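Local coordinates for protein aldehyde dehydrogenase (Listeria monocytogenes, PDB 3K9D) that probably acts as an oxidoreductase on the aldehyde or oxo group of its substrates, with NAD or NADP as electron acceptor, at residues 230-233 / 234-238; 396-399 / 400-403. One frame throughout, in Å; residues are numbered along the deposited sequence. Where two conformers were deposited one is given.

Contact 1. Residues 230-233 / 234-238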
loop_
_atom_site.group_PDB
_atom_site.type_symbol
_atom_site.label_atom_id
_atom_site.label_comp_id
_atom_site.label_asym_id
_atom_site.label_seq_id
_atom_site.Cartn_x
_atom_site.Cartn_y
_atom_site.Cartn_z
ATOM N N ALA A 230 9.526 14.426 -33.687
ATOM C CA ALA A 230 8.066 14.389 -33.560
ATOM C C ALA A 230 7.313 14.990 -34.732
ATOM O O ALA A 230 7.830 15.828 -35.441
ATOM C CB ALA A 230 7.602 15.052 -32.265
ATOM N N ASN A 231 6.079 14.536 -34.897
ATOM C CA ASN A 231 5.101 15.147 -35.778
ATOM C C ASN A 231 4.518 16.367 -35.032
ATOM O O ASN A 231 3.705 16.203 -34.132
ATOM C CB ASN A 231 4.023 14.100 -36.060
ATOM C CG ASN A 231 2.988 14.562 -37.052
ATOM O OD1 ASN A 231 2.348 15.593 -36.874
ATOM N ND2 ASN A 231 2.783 13.765 -38.092
ATOM N N ILE A 232 4.952 17.566 -35.411
ATOM C CA ILE A 232 4.575 18.808 -34.713
ATOM C C ILE A 232 3.065 19.086 -34.762
ATOM O O ILE A 232 2.453 19.312 -33.720
ATOM C CB ILE A 232 5.368 20.079 -35.213
ATOM C CG1 ILE A 232 6.872 19.811 -35.333
ATOM C CG2 ILE A 232 5.096 21.288 -34.317
ATOM C CD1 ILE A 232 7.542 19.504 -34.032
ATOM N N PRO A 233 2.452 19.091 -35.985
ATOM C CA PRO A 233 1.011 19.370 -35.955
ATOM C C PRO A 233 0.199 18.448 -35.025
ATOM O O PRO A 233 -0.708 18.918 -34.342
ATOM C CB PRO A 233 0.584 19.168 -37.426
ATOM C CG PRO A 233 1.808 19.536 -38.204
ATOM C CD PRO A 233 2.921 18.918 -37.380
ATOM N N ARG A 234 0.526 17.158 -34.987
ATOM C CA ARG A 234 -0.148 16.244 -34.057
ATOM C C ARG A 234 0.283 16.441 -32.593
ATOM O O ARG A 234 -0.553 16.342 -31.705
ATOM C CB ARG A 234 0.043 14.777 -34.465
ATOM C CG ARG A 234 -0.902 13.818 -33.732
ATOM C CD ARG A 234 -0.851 12.438 -34.353
ATOM N NE ARG A 234 0.525 11.949 -34.361
ATOM C CZ ARG A 234 1.003 11.027 -33.536
ATOM N NH1 ARG A 234 0.209 10.447 -32.638
ATOM N NH2 ARG A 234 2.278 10.670 -33.632
ATOM N N ALA A 235 1.569 16.724 -32.348
ATOM C CA ALA A 235 2.039 16.993 -30.981
ATOM C C ALA A 235 1.336 18.217 -30.410
ATOM O O ALA A 235 0.880 18.185 -29.275
ATOM C CB ALA A 235 3.563 17.167 -30.914
ATOM N N VAL A 236 1.221 19.271 -31.218
ATOM C CA VAL A 236 0.488 20.464 -30.840
ATOM C C VAL A 236 -0.998 20.171 -30.581
ATOM O O VAL A 236 -1.537 20.614 -29.575
ATOM C CB VAL A 236 0.690 21.623 -31.870
ATOM C CG1 VAL A 236 -0.175 22.806 -31.525
ATOM C CG2 VAL A 236 2.164 22.063 -31.898
ATOM N N LYS A 237 -1.637 19.407 -31.472
ATOM C CA LYS A 237 -3.070 19.057 -31.346
ATOM C C LYS A 237 -3.328 18.269 -30.062
ATOM O O LYS A 237 -4.285 18.538 -29.353
ATOM C CB LYS A 237 -3.529 18.246 -32.563
ATOM C CG LYS A 237 -4.977 17.786 -32.552
ATOM C CD LYS A 237 -5.189 16.675 -33.574
ATOM C CE LYS A 237 -6.606 16.114 -33.490
ATOM N NZ LYS A 237 -6.829 15.299 -32.244
ATOM N N HIS A 238 -2.454 17.311 -29.768
ATOM C CA HIS A 238 -2.554 16.528 -28.532
ATOM C C HIS A 238 -2.435 17.395 -27.270
ATOM O O HIS A 238 -3.256 17.291 -26.373
ATOM C CB HIS A 238 -1.538 15.391 -28.523
ATOM C CG HIS A 238 -1.902 14.241 -29.417
ATOM N ND1 HIS A 238 -1.001 13.258 -29.767
ATOM C CD2 HIS A 238 -3.071 13.909 -30.018
ATOM C CE1 HIS A 238 -1.594 12.379 -30.554
ATOM N NE2 HIS A 238 -2.850 12.748 -30.718
#

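Contact 2. Residues 396-399 / 400-403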
loop_
_atom_site.group_PDB
_atom_site.type_symbol
_atom_site.label_atom_id
_atom_site.label_comp_id
_atom_site.label_asym_id
_atom_site.label_seq_id
_atom_site.Cartn_x
_atom_site.Cartn_y
_atom_site.Cartn_z
ATOM N N ARG A 396 3.633 7.533 -14.650
ATOM C CA ARG A 396 3.033 7.349 -15.965
ATOM C C ARG A 396 3.752 8.247 -16.960
ATOM O O ARG A 396 3.786 9.459 -16.806
ATOM C CB ARG A 396 1.497 7.573 -15.943
ATOM C CG ARG A 396 1.048 8.909 -15.363
ATOM C CD ARG A 396 -0.412 8.962 -14.912
ATOM N NE ARG A 396 -0.782 7.913 -13.968
ATOM C CZ ARG A 396 -0.398 7.814 -12.690
ATOM N NH1 ARG A 396 0.404 8.701 -12.132
ATOM N NH2 ARG A 396 -0.835 6.793 -11.959
ATOM N N LEU A 397 4.362 7.639 -17.968
ATOM C CA LEU A 397 5.019 8.414 -19.010
ATOM C C LEU A 397 4.298 8.240 -20.337
ATOM O O LEU A 397 4.227 7.159 -20.904
ATOM C CB LEU A 397 6.495 8.051 -19.132
ATOM C CG LEU A 397 7.443 9.171 -19.569
ATOM C CD1 LEU A 397 8.836 8.804 -19.135
ATOM C CD2 LEU A 397 7.412 9.407 -21.055
ATOM N N LEU A 398 3.768 9.339 -20.841
ATOM C CA LEU A 398 2.891 9.263 -21.995
ATOM C C LEU A 398 3.624 9.556 -23.293
ATOM O O LEU A 398 4.397 10.498 -23.372
ATOM C CB LEU A 398 1.694 10.175 -21.790
ATOM C CG LEU A 398 1.019 9.917 -20.445
ATOM C CD1 LEU A 398 -0.019 10.963 -20.219
ATOM C CD2 LEU A 398 0.429 8.499 -20.327
ATOM N N VAL A 399 3.403 8.696 -24.290
ATOM C CA VAL A 399 4.040 8.842 -25.584
ATOM C C VAL A 399 2.983 9.112 -26.659
ATOM O O VAL A 399 2.038 8.328 -26.823
ATOM C CB VAL A 399 4.912 7.611 -25.951
ATOM C CG1 VAL A 399 5.669 7.853 -27.252
ATOM C CG2 VAL A 399 5.905 7.274 -24.813
ATOM N N ASN A 400 3.158 10.229 -27.364
ATOM C CA ASN A 400 2.347 10.604 -28.544
ATOM C C ASN A 400 0.839 10.605 -28.277
ATOM O O ASN A 400 0.065 9.976 -28.998
ATOM C CB ASN A 400 2.697 9.716 -29.753
ATOM C CG ASN A 400 4.126 9.905 -30.225
ATOM O OD1 ASN A 400 4.706 10.966 -30.076
ATOM N ND2 ASN A 400 4.679 8.888 -30.829
ATOM N N THR A 401 0.436 11.317 -27.234
ATOM C CA THR A 401 -0.947 11.276 -26.782
ATOM C C THR A 401 -1.178 12.558 -25.993
ATOM O O THR A 401 -0.207 13.153 -25.520
ATOM C CB THR A 401 -1.254 9.950 -25.953
ATOM O OG1 THR A 401 -2.663 9.648 -25.979
ATOM C CG2 THR A 401 -0.741 10.012 -24.517
ATOM N N PRO A 402 -2.440 13.020 -25.903
ATOM C CA PRO A 402 -2.786 14.117 -24.986
ATOM C C PRO A 402 -2.549 13.725 -23.523
ATOM O O PRO A 402 -2.974 12.653 -23.105
ATOM C CB PRO A 402 -4.290 14.325 -25.217
ATOM C CG PRO A 402 -4.678 13.487 -26.364
ATOM C CD PRO A 402 -3.598 12.549 -26.694
ATOM N N GLY A 403 -1.890 14.594 -22.758
ATOM C CA GLY A 403 -1.552 14.316 -21.345
ATOM C C GLY A 403 -2.706 13.937 -20.429
ATOM O O GLY A 403 -2.643 12.924 -19.753
#

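Contact 1. Residues 230-233 / 234-238
With its first torsion at -176°, Asn-231 swings CG to the side opposite its own backbone N and close to its carbonyl carbon, and this carries the side-chain oxygen over the first turn of the helix to the backbone N-H of Arg-234. The resulting capping bond, Arg-234 N to Asn-231 OD1, is 3.1 Å long and fairly straight at the hydrogen, although the donor lies off the plane of the amide. Asn-231 is thus the N-cap of helix 232-243, supplying an acceptor to an N-H of the first turn, which has no i-4 carbonyl within the helix to bind. Asn-231 OD1 also rests 3.4 Å from Arg-234 CB. Beyond that atom the arginine runs extended until it bends at chi3, which turns the guanidinium back so that Asn-231 CB lies at its edge; amide and guanidinium planes stand 79° apart. Its NH2 forms a weak, long ion pair with Glu-380.

This turn opens the helix of a beta-alpha-beta unit, between parallel strands 223-226 and 256-260 of the seven-stranded sheet. Regular i to i+4 bonding starts at the cap residue itself, from Ala-235 N to Asn-231 O (2.8 Å), and continues from Val-236 N to Ile-232 O (2.8 Å, almost linear) and from Lys-237 N to Pro-233 O (3.1 Å). The Pro-233 carbonyl takes a second hydrogen bond from Gln-274 NE2. Pro-233, having no N-H to offer, fits the first turn.

On another side of the helix, Val-236 CG2 sits 3.3 Å from Ile-232 O, beside the helix bond that Val-236 N makes to it. Lys-237 leads away from the turn to salt bridges with Asp-241 and with Glu-451 and Glu-453 of the second subunit.

Contact 2. Residues 396-399 / 400-403
Leu-398 packs on Thr-401 and Gly-403 in a local, buried contact, made where strand 396-399 ends and the chain turns toward helix 403-407. Within its own chain this strand is the outermost of the parallel sheet, next to 374-378, but a strand of the second subunit pairs with it in parallel, and the sheet runs on across the interface.

The turn begins at Asn-400, whose backbone takes a left-handed helical conformation (phi 54°, psi 53°) and breaks off the extended path. Thr-401 then turns its CB toward the strand, near Leu-398. Thr-401 CG2 occupies the position between its backbone N and carbonyl carbon, and from there this methyl reaches Leu-398 CB at 3.7 Å. Farther out, one branch of the leucine bears on the start of the helix, methyl against carbonyl: Leu-398 CD1 lies 3.3 Å from Gly-403 O and 3.9 Å from Gly-403 CA.

A second touch joins neighbours at the bend. Val-399 CG1, set opposite the valine's own N and beside its carbonyl carbon, approaches Asn-400 ND2 to 3.9 Å.

No hydrogen bond spans the two segments. The amide of Asn-400 instead gives ND2 to Ser-379 O, and the hydroxyl of Thr-401 is hydrogen-bonded to that of Thr-411, so both polar groups are spent on neighbouring loops; across the bend itself the leucine makes van der Waals touches, methylene to methyl and methyl to carbonyl.

Contact 1 is the partly exposed, outer of the two, on the N-terminal turn of a helix; contact 2 is buried, at the end of a strand in the same parallel sheet that this helix connects. Their chemistry follows: 230-233 / 234-238 is held by a capping bond and helical backbone bonds, with charged ends paired within the chain and across the subunit interface, whereas 396-399 / 400-403 rests on packing, with no hydrogen bond between its segments. They hold different elements but meet directly, His-238 CE1 lying 3.3 Å from Asn-400 O and His-238 O 3.3 Å from Pro-402 CB. Both also face the second subunit, contact 1 through Lys-237 and His-238, contact 2 through strand pairing and packing.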